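Local coordinates for protein putative acetylornithine deacetylase (Sulfolobus tokodaii, PDB 3VPB) that probably catalyses the ATP-dependent joining of the amino group of glutamate to the C-terminal glutamate of the carrier protein LysW in arginine biosynthesis, at residues B[79-84]-B[251-256]; B[100-105]-B[245-250]; B[118-123]-B[166-171]; B[124-129]-B[162-167]. All blocks are in the same frame, centred on the assembly; numbering follows the deposited sequence.

Contact 1 of 4, residues B[79-84]-B[251-256]. With ZN (zinc ion), chain O; GLU (glutamic acid), chain M.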
# COMPACT_ATOMS: atom_id res chain seq x y z
N ASP B 79 26.63 -4.19 1.95
CA ASP B 79 26.48 -5.64 1.98
C ASP B 79 26.02 -6.07 3.38
O ASP B 79 25.15 -6.93 3.50
CB ASP B 79 27.78 -6.35 1.53
CG ASP B 79 27.99 -6.30 0.00
OD1 ASP B 79 29.17 -6.36 -0.45
OD2 ASP B 79 27.00 -6.20 -0.76
N VAL B 80 26.53 -5.41 4.41
CA VAL B 80 26.15 -5.67 5.80
C VAL B 80 24.70 -5.18 6.03
O VAL B 80 23.87 -5.88 6.62
CB VAL B 80 27.11 -4.99 6.76
CG1 VAL B 80 26.58 -5.03 8.19
CG2 VAL B 80 28.51 -5.67 6.68
N ILE B 81 24.40 -3.98 5.54
CA ILE B 81 23.03 -3.43 5.68
C ILE B 81 21.99 -4.38 5.05
O ILE B 81 20.96 -4.70 5.66
CB ILE B 81 22.93 -1.98 5.13
CG1 ILE B 81 23.75 -1.03 6.02
CG2 ILE B 81 21.46 -1.53 5.14
CD1 ILE B 81 24.14 0.32 5.36
N ASN B 82 22.27 -4.87 3.85
CA ASN B 82 21.37 -5.77 3.12
C ASN B 82 21.08 -7.04 3.94
O ASN B 82 19.92 -7.45 4.13
CB ASN B 82 22.01 -6.13 1.77
CG ASN B 82 21.07 -5.93 0.56
OD1 ASN B 82 19.89 -5.59 0.68
ND2 ASN B 82 21.62 -6.15 -0.62
N VAL B 83 22.14 -7.62 4.49
CA VAL B 83 22.03 -8.88 5.20
C VAL B 83 21.43 -8.69 6.61
O VAL B 83 20.52 -9.41 6.97
CB VAL B 83 23.39 -9.64 5.19
CG1 VAL B 83 23.31 -10.87 6.09
CG2 VAL B 83 23.69 -10.08 3.76
N CYS B 84 21.91 -7.71 7.38
CA CYS B 84 21.41 -7.52 8.75
C CYS B 84 20.01 -6.95 8.75
O CYS B 84 19.24 -7.20 9.66
CB CYS B 84 22.29 -6.56 9.53
SG CYS B 84 23.85 -7.22 9.90
N LEU B 251 20.30 -9.35 14.02
CA LEU B 251 21.32 -8.32 14.11
C LEU B 251 20.77 -7.06 13.50
O LEU B 251 19.86 -7.14 12.69
CB LEU B 251 22.61 -8.74 13.39
CG LEU B 251 23.47 -9.76 14.15
CD1 LEU B 251 23.07 -11.19 13.79
CD2 LEU B 251 24.94 -9.54 13.93
N ASN B 252 21.29 -5.90 13.88
CA ASN B 252 20.78 -4.65 13.33
C ASN B 252 21.91 -3.77 12.83
O ASN B 252 22.92 -3.62 13.53
CB ASN B 252 19.93 -3.91 14.36
CG ASN B 252 18.76 -4.77 14.88
OD1 ASN B 252 17.70 -4.82 14.26
ND2 ASN B 252 18.95 -5.42 16.03
N ASP B 253 21.70 -3.16 11.67
CA ASP B 253 22.76 -2.43 10.97
C ASP B 253 22.86 -0.93 11.24
O ASP B 253 23.89 -0.32 10.92
CB ASP B 253 22.70 -2.71 9.46
CG ASP B 253 21.33 -2.41 8.86
OD1 ASP B 253 20.92 -1.24 8.88
OD2 ASP B 253 20.68 -3.36 8.34
N VAL B 254 21.82 -0.33 11.80
CA VAL B 254 21.86 1.08 12.24
C VAL B 254 21.43 1.14 13.70
O VAL B 254 20.30 1.53 14.04
CB VAL B 254 20.99 2.03 11.38
CG1 VAL B 254 21.22 3.51 11.79
CG2 VAL B 254 21.31 1.89 9.86
N PRO B 255 22.34 0.73 14.59
CA PRO B 255 21.85 0.48 15.96
C PRO B 255 21.48 1.73 16.73
O PRO B 255 22.11 2.78 16.60
CB PRO B 255 23.01 -0.27 16.63
CG PRO B 255 24.19 -0.10 15.75
CD PRO B 255 23.76 0.38 14.40
N GLU B 256 20.41 1.62 17.51
CA GLU B 256 20.09 2.66 18.47
C GLU B 256 20.76 2.22 19.77
O GLU B 256 21.13 1.04 19.92
CB GLU B 256 18.58 2.82 18.62
CG GLU B 256 17.89 3.57 17.44
CD GLU B 256 16.36 3.43 17.51
OE1 GLU B 256 15.65 4.38 17.10
OE2 GLU B 256 15.88 2.38 18.00
ZN ZN O . 15.45 -5.43 14.53
N GLU M . 15.84 -0.42 18.73
CA GLU M . 16.20 -0.89 20.09
C GLU M . 14.94 -1.15 20.89
O GLU M . 14.97 -2.02 21.78
CB GLU M . 17.06 0.15 20.82
CG GLU M . 17.67 -0.35 22.12
CD GLU M . 18.53 0.69 22.83
OE1 GLU M . 18.16 1.89 22.82
OE2 GLU M . 19.57 0.27 23.41
OXT GLU M . 13.89 -0.50 20.68
O HOH W 1 18.80 -9.76 11.43
O HOH W 2 15.33 -4.61 12.60
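The last turn of helix 78-84 meets the end of strand 245-252 where the strand gives way to loop, with the CA atoms of Ile81 and Asp253, and those of Cys84 and Leu251, each 5.4 Å apart. No direct polar bond joins the two backbones; a water bridges them instead, accepting from Leu251 N at 3.0 Å and probably donating to Cys84 O. Asp253 and Cys84 carry most of the contact. With chi1 at 55°, Asp253 CG is tucked between its own backbone N and carbonyl carbon, which turns the carboxylate across the side chain of Ile81 at about a right angle. Asp253 OD2 lies 3.8 Å from Ile81 CG2 and 3.0 Å from Ile81 O. The latter is an approach of two acceptors near the carbonyl end of a helix, a setting likely to raise the proton affinity of the carboxylate. Beside it, Cys84 SG rests against Leu251 CB at 4.0 Å. Farther along, Asn252 OD1 binds the zinc ion together with Glu250, and Glu256 OE2 accepts a hydrogen bond of 2.9 Å from N of the bound glutamic acid, so the loop leads from the metal to the substrate. Around this junction, Ile81 packs on helix 57-69, while Leu251 is enclosed by helices 87-96 and 216-229 and by Ile236 of strand 233-241.

Contact 2 of 4, residues B[100-105]-B[245-250]. With MG (magnesium ion), chain N; ZN (zinc ion), chain O; ADP (adenosine-5'-diphosphate), chain L.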
# COMPACT_ATOMS: atom_id res chain seq x y z
N PRO B 100 23.30 -20.81 16.78
CA PRO B 100 21.94 -21.23 17.09
C PRO B 100 20.98 -20.08 16.83
O PRO B 100 21.28 -18.93 17.16
CB PRO B 100 22.02 -21.57 18.59
CG PRO B 100 23.08 -20.64 19.08
CD PRO B 100 24.13 -20.70 18.00
N ILE B 101 19.88 -20.40 16.15
CA ILE B 101 18.84 -19.43 15.83
C ILE B 101 17.54 -20.08 16.23
O ILE B 101 17.48 -21.30 16.42
CB ILE B 101 18.83 -19.08 14.28
CG1 ILE B 101 18.45 -20.32 13.45
CG2 ILE B 101 20.18 -18.42 13.89
CD1 ILE B 101 18.12 -20.07 11.95
N PRO B 102 16.46 -19.29 16.36
CA PRO B 102 15.24 -20.01 16.71
C PRO B 102 14.84 -21.00 15.62
O PRO B 102 15.07 -20.74 14.44
CB PRO B 102 14.18 -18.90 16.80
CG PRO B 102 14.98 -17.63 17.02
CD PRO B 102 16.25 -17.84 16.23
N ASP B 103 14.26 -22.13 16.00
CA ASP B 103 13.80 -23.11 15.00
C ASP B 103 12.79 -22.44 14.09
O ASP B 103 11.77 -21.97 14.57
CB ASP B 103 13.16 -24.30 15.69
CG ASP B 103 14.18 -25.23 16.33
OD1 ASP B 103 15.39 -25.09 16.05
OD2 ASP B 103 13.75 -26.12 17.09
N SER B 104 13.07 -22.36 12.78
CA SER B 104 12.27 -21.45 11.93
C SER B 104 11.86 -22.12 10.64
O SER B 104 12.57 -22.98 10.15
CB SER B 104 13.06 -20.21 11.56
OG SER B 104 13.47 -19.49 12.68
N ILE B 105 10.70 -21.72 10.12
CA ILE B 105 10.22 -22.20 8.83
C ILE B 105 9.79 -20.95 8.05
O ILE B 105 9.19 -20.04 8.62
CB ILE B 105 9.01 -23.14 8.97
CG1 ILE B 105 9.34 -24.34 9.85
CG2 ILE B 105 8.54 -23.63 7.59
CD1 ILE B 105 8.10 -25.20 10.19
N GLY B 245 20.03 -22.61 25.75
CA GLY B 245 20.80 -21.44 26.12
C GLY B 245 20.64 -20.30 25.15
O GLY B 245 19.51 -19.97 24.75
N TYR B 246 21.76 -19.69 24.77
CA TYR B 246 21.68 -18.46 23.97
C TYR B 246 21.38 -18.76 22.50
O TYR B 246 22.04 -19.60 21.87
CB TYR B 246 22.95 -17.63 24.07
CG TYR B 246 23.27 -17.14 25.47
CD1 TYR B 246 22.35 -16.36 26.17
CD2 TYR B 246 24.49 -17.45 26.09
CE1 TYR B 246 22.62 -15.89 27.47
CE2 TYR B 246 24.78 -16.98 27.39
CZ TYR B 246 23.84 -16.20 28.06
OH TYR B 246 24.09 -15.74 29.32
N VAL B 247 20.39 -18.05 21.98
CA VAL B 247 19.93 -18.22 20.61
C VAL B 247 19.95 -16.83 19.99
O VAL B 247 19.38 -15.89 20.56
CB VAL B 247 18.48 -18.82 20.62
CG1 VAL B 247 17.98 -19.02 19.24
CG2 VAL B 247 18.45 -20.18 21.32
N VAL B 248 20.58 -16.69 18.83
CA VAL B 248 20.62 -15.37 18.17
C VAL B 248 19.33 -15.16 17.39
O VAL B 248 18.95 -15.98 16.54
CB VAL B 248 21.85 -15.22 17.24
CG1 VAL B 248 21.86 -13.82 16.60
CG2 VAL B 248 23.13 -15.44 18.04
N ASN B 249 18.64 -14.07 17.72
CA ASN B 249 17.39 -13.72 17.09
C ASN B 249 17.54 -12.78 15.89
O ASN B 249 16.84 -12.94 14.89
CB ASN B 249 16.49 -13.10 18.14
CG ASN B 249 15.08 -12.89 17.66
OD1 ASN B 249 14.55 -13.65 16.86
ND2 ASN B 249 14.45 -11.84 18.17
N GLU B 250 18.39 -11.76 16.00
CA GLU B 250 18.64 -10.87 14.86
C GLU B 250 19.87 -10.03 15.08
O GLU B 250 20.41 -9.99 16.18
CB GLU B 250 17.45 -9.95 14.57
CG GLU B 250 17.18 -8.93 15.68
CD GLU B 250 16.47 -7.70 15.15
OE1 GLU B 250 15.98 -6.89 15.99
OE2 GLU B 250 16.43 -7.53 13.90
MG MG N . 14.89 -6.77 17.76
ZN ZN O . 15.45 -5.43 14.53
PB ADP L . 12.65 -6.37 15.57
O1B ADP L . 13.66 -6.23 14.49
O2B ADP L . 13.10 -5.95 16.96
O3B ADP L . 11.28 -5.86 15.25
PA ADP L . 12.80 -9.02 16.75
O1A ADP L . 12.84 -10.35 16.01
O2A ADP L . 13.96 -8.50 17.57
O3A ADP L . 12.36 -7.96 15.63
O5' ADP L . 11.50 -9.10 17.70
C5' ADP L . 11.12 -8.06 18.60
C4' ADP L . 10.82 -8.65 19.97
O4' ADP L . 9.87 -9.71 19.82
C3' ADP L . 12.08 -9.31 20.56
O3' ADP L . 12.82 -8.37 21.34
C2' ADP L . 11.50 -10.41 21.42
O2' ADP L . 11.07 -9.88 22.68
C1' ADP L . 10.27 -10.80 20.65
N9 ADP L . 10.55 -11.97 19.79
C8 ADP L . 10.82 -11.97 18.46
N7 ADP L . 10.95 -13.24 18.04
C5 ADP L . 10.76 -14.04 19.10
C6 ADP L . 10.80 -15.49 19.36
N6 ADP L . 11.03 -16.34 18.35
N1 ADP L . 10.50 -15.93 20.62
C2 ADP L . 10.25 -15.10 21.63
N3 ADP L . 10.24 -13.75 21.46
C4 ADP L . 10.50 -13.21 20.24
O HOH W 3 14.09 -6.51 19.72
O HOH W 2 15.33 -4.61 12.60
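A chi1 of -179° swings Val247 CG1 away from its own backbone N and against the Ile101-Pro102 peptide, 3.2 Å from Ile101 C. The same methyl meets Pro102 CD at 3.7 Å, the side chains crossing obliquely. One direct backbone bond fixes the pairing: Val248 N donates to Pro100 O at 2.9 Å, from a position tilted 30° out of the carbonyl plane. Val248 O is buried with no hydrogen-bond partner; Ile101 CA makes a CA-H...O contact with it at 3.5 Å, and Pro102 CD also lies against it. Just beyond, where this edge strand of the ATP-grasp sheet holds nucleotide and metals, a classic beta bulge sets Asn249 and Glu250 opposite the single Asp237. Glu250 OE1 bridges the magnesium and zinc ions, 2.1 Å from each, and OE2 also binds zinc. Asn249 ND2 makes a weak hydrogen bond of 3.1 Å to ADP O1A, while OD1 accepts from Lys127 NZ. With an alanine here the amide is gone, and Lys127 NZ would probably be left one acceptor short and O1A without its weak donor. Pro102 CG comes within 4.0 Å of Asn249 OD1, crossing that side chain at about a right angle.

Contact 3 of 4, residues B[118-123]-B[166-171]. With ADP (adenosine-5'-diphosphate), chain L.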
# COMPACT_ATOMS: atom_id res chain seq x y z
N GLU B 118 0.47 -25.39 10.79
CA GLU B 118 0.05 -26.79 10.91
C GLU B 118 1.22 -27.76 11.16
O GLU B 118 1.06 -28.74 11.90
CB GLU B 118 -0.77 -27.22 9.69
CG GLU B 118 -2.14 -26.55 9.65
CD GLU B 118 -2.87 -26.72 8.33
OE1 GLU B 118 -2.23 -27.12 7.32
OE2 GLU B 118 -4.11 -26.46 8.31
N GLN B 119 2.39 -27.48 10.58
CA GLN B 119 3.57 -28.35 10.74
C GLN B 119 4.20 -28.21 12.11
O GLN B 119 4.70 -29.19 12.66
CB GLN B 119 4.63 -28.06 9.67
CG GLN B 119 4.30 -28.67 8.32
CD GLN B 119 5.28 -28.29 7.21
OE1 GLN B 119 4.94 -28.36 6.02
NE2 GLN B 119 6.49 -27.90 7.59
N ARG B 120 4.18 -26.98 12.62
CA ARG B 120 4.84 -26.57 13.87
C ARG B 120 3.94 -26.71 15.10
O ARG B 120 4.41 -27.00 16.19
CB ARG B 120 5.17 -25.10 13.79
CG ARG B 120 6.46 -24.73 13.22
CD ARG B 120 6.93 -23.49 13.97
NE ARG B 120 7.54 -23.93 15.21
CZ ARG B 120 8.81 -24.30 15.31
NH1 ARG B 120 9.61 -24.24 14.24
NH2 ARG B 120 9.27 -24.72 16.48
N GLY B 121 2.67 -26.41 14.92
CA GLY B 121 1.74 -26.28 16.04
C GLY B 121 1.97 -25.02 16.85
O GLY B 121 2.91 -24.27 16.61
N PHE B 122 1.10 -24.79 17.83
CA PHE B 122 1.12 -23.55 18.61
C PHE B 122 1.74 -23.73 20.01
O PHE B 122 1.76 -24.84 20.53
CB PHE B 122 -0.31 -23.00 18.65
CG PHE B 122 -0.92 -22.85 17.29
CD1 PHE B 122 -0.44 -21.87 16.41
CD2 PHE B 122 -1.91 -23.71 16.85
CE1 PHE B 122 -0.97 -21.74 15.13
CE2 PHE B 122 -2.45 -23.58 15.58
CZ PHE B 122 -1.99 -22.58 14.72
N PRO B 123 2.27 -22.64 20.63
CA PRO B 123 2.29 -21.27 20.10
C PRO B 123 3.51 -21.08 19.23
O PRO B 123 4.48 -21.86 19.32
CB PRO B 123 2.44 -20.41 21.36
CG PRO B 123 3.29 -21.28 22.25
CD PRO B 123 2.69 -22.66 22.04
N VAL B 166 8.20 -18.17 10.54
CA VAL B 166 7.38 -18.84 11.53
C VAL B 166 8.31 -19.60 12.44
O VAL B 166 8.98 -20.53 12.00
CB VAL B 166 6.44 -19.84 10.83
CG1 VAL B 166 5.61 -20.62 11.85
CG2 VAL B 166 5.54 -19.10 9.78
N GLN B 167 8.35 -19.25 13.73
CA GLN B 167 9.39 -19.85 14.57
C GLN B 167 8.94 -20.16 15.98
O GLN B 167 7.88 -19.72 16.44
CB GLN B 167 10.67 -18.99 14.59
CG GLN B 167 10.46 -17.51 14.62
CD GLN B 167 11.71 -16.66 14.86
OE1 GLN B 167 11.67 -15.80 15.71
NE2 GLN B 167 12.82 -16.89 14.10
N GLU B 168 9.75 -20.96 16.64
CA GLU B 168 9.46 -21.32 18.03
C GLU B 168 9.45 -20.07 18.90
O GLU B 168 10.20 -19.12 18.66
CB GLU B 168 10.49 -22.33 18.56
CG GLU B 168 11.90 -21.83 18.53
CD GLU B 168 12.88 -22.80 19.19
OE1 GLU B 168 12.52 -23.41 20.23
OE2 GLU B 168 14.02 -22.93 18.67
N TYR B 169 8.59 -20.08 19.91
CA TYR B 169 8.51 -18.99 20.85
C TYR B 169 9.49 -19.26 21.99
O TYR B 169 9.40 -20.30 22.64
CB TYR B 169 7.07 -18.89 21.35
CG TYR B 169 6.86 -17.79 22.36
CD1 TYR B 169 7.19 -16.47 22.07
CD2 TYR B 169 6.33 -18.09 23.61
CE1 TYR B 169 6.99 -15.46 23.01
CE2 TYR B 169 6.11 -17.08 24.55
CZ TYR B 169 6.44 -15.79 24.24
OH TYR B 169 6.24 -14.81 25.19
N ILE B 170 10.44 -18.35 22.20
CA ILE B 170 11.49 -18.58 23.19
C ILE B 170 11.44 -17.43 24.17
O ILE B 170 11.88 -16.31 23.87
CB ILE B 170 12.93 -18.66 22.54
CG1 ILE B 170 12.93 -19.62 21.35
CG2 ILE B 170 13.96 -19.13 23.57
CD1 ILE B 170 14.28 -19.67 20.58
N GLN B 171 10.88 -17.71 25.35
CA GLN B 171 10.85 -16.70 26.39
C GLN B 171 10.42 -17.32 27.70
O GLN B 171 9.28 -17.82 27.83
CB GLN B 171 9.87 -15.55 26.05
CG GLN B 171 9.85 -14.44 27.10
CD GLN B 171 11.18 -13.79 27.27
OE1 GLN B 171 11.80 -13.89 28.33
NE2 GLN B 171 11.65 -13.12 26.23
PB ADP L . 12.65 -6.37 15.57
O1B ADP L . 13.66 -6.23 14.49
O2B ADP L . 13.10 -5.95 16.96
O3B ADP L . 11.28 -5.86 15.25
PA ADP L . 12.80 -9.02 16.75
O1A ADP L . 12.84 -10.35 16.01
O2A ADP L . 13.96 -8.50 17.57
O3A ADP L . 12.36 -7.96 15.63
O5' ADP L . 11.50 -9.10 17.70
C5' ADP L . 11.12 -8.06 18.60
C4' ADP L . 10.82 -8.65 19.97
O4' ADP L . 9.87 -9.71 19.82
C3' ADP L . 12.08 -9.31 20.56
O3' ADP L . 12.82 -8.37 21.34
C2' ADP L . 11.50 -10.41 21.42
O2' ADP L . 11.07 -9.88 22.68
C1' ADP L . 10.27 -10.80 20.65
N9 ADP L . 10.55 -11.97 19.79
C8 ADP L . 10.82 -11.97 18.46
N7 ADP L . 10.95 -13.24 18.04
C5 ADP L . 10.76 -14.04 19.10
C6 ADP L . 10.80 -15.49 19.36
N6 ADP L . 11.03 -16.34 18.35
N1 ADP L . 10.50 -15.93 20.62
C2 ADP L . 10.25 -15.10 21.63
N3 ADP L . 10.24 -13.75 21.46
C4 ADP L . 10.50 -13.21 20.24
O HOH W 4 6.96 -22.38 20.29
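Between Arg120 and Pro123 the chain leaves helix 110-120 through Gly121, of positive phi, and runs at 47° to the course of 166-169, approaching it most closely where the CA atoms of Pro123 and Tyr169 are 6.7 Å apart. Arg120 carries the side-chain contact. Bends at chi2 and chi3 (-146° and 82°) fold the chain back so that the guanidinium lies flat over the backbone of the strand: Glu168 N sits 3.7 Å from CZ, over the centre of one face, with Gln167 C nearer the rim of that face. NH2 reaches Glu168 CB at 3.4 Å, and lower down the chain CD touches Val166 CG1 at 3.8 Å. The Glu168 carboxylate, although its plane is not far from parallel to that of the guanidinium, is directed elsewhere, to a salt bridge with Lys244 and to Asp103 N. At the turn, which includes a cis peptide before Pro123, a water donates to Pro123 O and accepts from Tyr169 N at 2.8 Å. On the nucleotide side, ADP N6 donates to Gln167 OE1 and to Glu168 O, at 2.8 and 2.9 Å, and Ile170 N donates almost straight to ADP N1, at 2.9 Å. Tyr169 CD1 adds a contact with C2. The chemistry divides by side: Arg120 meets the chain by laying its guanidinium face over the backbone and by apolar contact, without a hydrogen bond to it, whereas one side-chain and one backbone acceptor take N6 and a backbone donor takes N1, a pattern consistent with selection of adenine.

Contact 4 of 4, residues B[124-129]-B[162-167]. With ADP (adenosine-5'-diphosphate), chain L.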
# COMPACT_ATOMS: atom_id res chain seq x y z
N LEU B 124 3.48 -20.03 18.42
CA LEU B 124 4.62 -19.68 17.57
C LEU B 124 4.71 -18.17 17.42
O LEU B 124 3.76 -17.44 17.71
CB LEU B 124 4.50 -20.36 16.19
CG LEU B 124 3.24 -20.20 15.37
CD1 LEU B 124 3.36 -18.93 14.50
CD2 LEU B 124 3.09 -21.47 14.49
N ILE B 125 5.86 -17.72 16.94
CA ILE B 125 6.03 -16.32 16.52
C ILE B 125 6.04 -16.27 14.99
O ILE B 125 6.65 -17.08 14.35
CB ILE B 125 7.34 -15.73 17.11
CG1 ILE B 125 7.15 -15.54 18.62
CG2 ILE B 125 7.83 -14.44 16.37
CD1 ILE B 125 6.51 -14.19 19.05
N ASP B 126 5.30 -15.33 14.41
CA ASP B 126 5.34 -15.11 12.96
C ASP B 126 5.73 -13.64 12.76
O ASP B 126 5.03 -12.74 13.21
CB ASP B 126 3.96 -15.41 12.35
CG ASP B 126 3.93 -15.23 10.83
OD1 ASP B 126 4.76 -14.45 10.30
OD2 ASP B 126 3.01 -15.79 10.17
N LYS B 127 6.87 -13.41 12.13
CA LYS B 127 7.29 -12.04 11.87
C LYS B 127 7.83 -11.93 10.45
O LYS B 127 8.27 -12.93 9.87
CB LYS B 127 8.31 -11.57 12.92
CG LYS B 127 9.63 -12.37 12.87
CD LYS B 127 10.43 -12.19 14.17
CE LYS B 127 11.70 -13.04 14.11
NZ LYS B 127 12.35 -13.06 15.50
N PRO B 128 7.79 -10.72 9.89
CA PRO B 128 8.32 -10.56 8.53
C PRO B 128 9.85 -10.40 8.58
O PRO B 128 10.38 -10.10 9.65
CB PRO B 128 7.67 -9.27 8.03
CG PRO B 128 6.56 -8.95 9.00
CD PRO B 128 7.00 -9.55 10.32
N PRO B 129 10.53 -10.55 7.43
CA PRO B 129 11.98 -10.38 7.40
C PRO B 129 12.44 -8.94 7.54
O PRO B 129 13.57 -8.71 7.92
CB PRO B 129 12.37 -10.97 6.04
CG PRO B 129 11.17 -10.79 5.17
CD PRO B 129 9.99 -10.97 6.13
N LYS B 162 5.09 -9.86 3.16
CA LYS B 162 4.25 -11.03 2.94
C LYS B 162 5.01 -12.35 3.15
O LYS B 162 4.41 -13.43 3.10
CB LYS B 162 3.65 -10.99 1.54
CG LYS B 162 2.67 -9.81 1.33
CD LYS B 162 2.18 -9.72 -0.11
CE LYS B 162 1.35 -8.44 -0.29
NZ LYS B 162 0.60 -8.45 -1.58
N ALA B 163 6.32 -12.28 3.35
CA ALA B 163 7.11 -13.45 3.66
C ALA B 163 6.99 -13.68 5.17
O ALA B 163 7.16 -12.75 5.95
CB ALA B 163 8.56 -13.24 3.27
N HIS B 164 6.69 -14.90 5.58
CA HIS B 164 6.50 -15.20 7.00
C HIS B 164 7.68 -15.98 7.53
O HIS B 164 7.97 -17.06 7.01
CB HIS B 164 5.29 -16.08 7.21
CG HIS B 164 3.99 -15.48 6.75
ND1 HIS B 164 2.98 -15.14 7.63
CD2 HIS B 164 3.49 -15.24 5.52
CE1 HIS B 164 1.94 -14.69 6.96
NE2 HIS B 164 2.23 -14.72 5.67
N ILE B 165 8.27 -15.49 8.62
CA ILE B 165 9.22 -16.29 9.41
C ILE B 165 8.44 -16.87 10.58
O ILE B 165 8.04 -16.14 11.48
CB ILE B 165 10.39 -15.46 9.94
CG1 ILE B 165 11.06 -14.68 8.79
CG2 ILE B 165 11.40 -16.38 10.65
CD1 ILE B 165 12.17 -13.69 9.28
N VAL B 166 8.20 -18.17 10.54
CA VAL B 166 7.38 -18.84 11.53
C VAL B 166 8.31 -19.60 12.44
O VAL B 166 8.98 -20.53 12.00
CB VAL B 166 6.44 -19.84 10.83
CG1 VAL B 166 5.61 -20.62 11.85
CG2 VAL B 166 5.54 -19.10 9.78
N GLN B 167 8.35 -19.25 13.73
CA GLN B 167 9.39 -19.85 14.57
C GLN B 167 8.94 -20.16 15.98
O GLN B 167 7.88 -19.72 16.44
CB GLN B 167 10.67 -18.99 14.59
CG GLN B 167 10.46 -17.51 14.62
CD GLN B 167 11.71 -16.66 14.86
OE1 GLN B 167 11.67 -15.80 15.71
NE2 GLN B 167 12.82 -16.89 14.10
PB ADP L . 12.65 -6.37 15.57
O1B ADP L . 13.66 -6.23 14.49
O2B ADP L . 13.10 -5.95 16.96
O3B ADP L . 11.28 -5.86 15.25
PA ADP L . 12.80 -9.02 16.75
O1A ADP L . 12.84 -10.35 16.01
O2A ADP L . 13.96 -8.50 17.57
O3A ADP L . 12.36 -7.96 15.63
O5' ADP L . 11.50 -9.10 17.70
C5' ADP L . 11.12 -8.06 18.60
C4' ADP L . 10.82 -8.65 19.97
O4' ADP L . 9.87 -9.71 19.82
C3' ADP L . 12.08 -9.31 20.56
O3' ADP L . 12.82 -8.37 21.34
C2' ADP L . 11.50 -10.41 21.42
O2' ADP L . 11.07 -9.88 22.68
C1' ADP L . 10.27 -10.80 20.65
N9 ADP L . 10.55 -11.97 19.79
C8 ADP L . 10.82 -11.97 18.46
N7 ADP L . 10.95 -13.24 18.04
C5 ADP L . 10.76 -14.04 19.10
C6 ADP L . 10.80 -15.49 19.36
N6 ADP L . 11.03 -16.34 18.35
N1 ADP L . 10.50 -15.93 20.62
C2 ADP L . 10.25 -15.10 21.63
N3 ADP L . 10.24 -13.75 21.46
C4 ADP L . 10.50 -13.21 20.24
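The His164 ring meets the Asp126 carboxylate at its edge: ND1 donates to OD2 over 2.6 Å, with the oxygen close to the ring plane and using its syn lone pair, while the two planes stand 60° apart. OD2 also accepts from Tyr117 OH, and OD1 pairs with Arg153, which holds the carboxylate from several directions. Over one face of adenine lies Ile125, CG1 3.7 Å from ADP C6. Lys127 extends along that same side of the sheet, its chain straight beyond CG, and NZ lies within reach of four hydrogen-bond acceptors, more than its three protons can serve fully at once: ADP N7, ADP O1A at 2.8 Å, Asn249 OD1, and Gln167 OE1 at 2.8 Å, which it approaches from above the amide carbonyl plane. A leucine in place of Gln167 would probably leave both Lys127 NZ and adenine N6 short of an acceptor. Underneath, strands 124-127 and 164-168 pair antiparallel: Ile125 and Gln167 exchange two backbone bonds, as do Lys127 and Ile165, with Asp126 opposite Val166 as the non-hydrogen-bonded pair. Leu124 CD2 packs on Val166 CG1 at 3.7 Å. Such a sheet, with a lysine reaching base and alpha-phosphate, is typical of the nucleotide site of the ATP-grasp fold.

Overall arrangement
From the N terminus, helix 78-84 is the first element used: contact 1 closes the longest loop, back to 251-256, and ties the preATP-grasp region to the end of strand 245-252. The chain then passes through helix 87-96 to 100-105, where contact 2 closes a loop nested inside the first; its partner, 245-250, runs directly into that of contact 1, and both contacts reach the zinc ion. Contacts 3 and 4 nest within contact 2 and end on the same strand, 164-168, sharing Val166 and Gln167. Contact 3 joins the end of helix 110-120 to this strand, contact 4 the neighbouring strand. Contacts 2, 3 and 4 all touch ADP; contact 2 links the four-stranded antiparallel sheet to the five-stranded one.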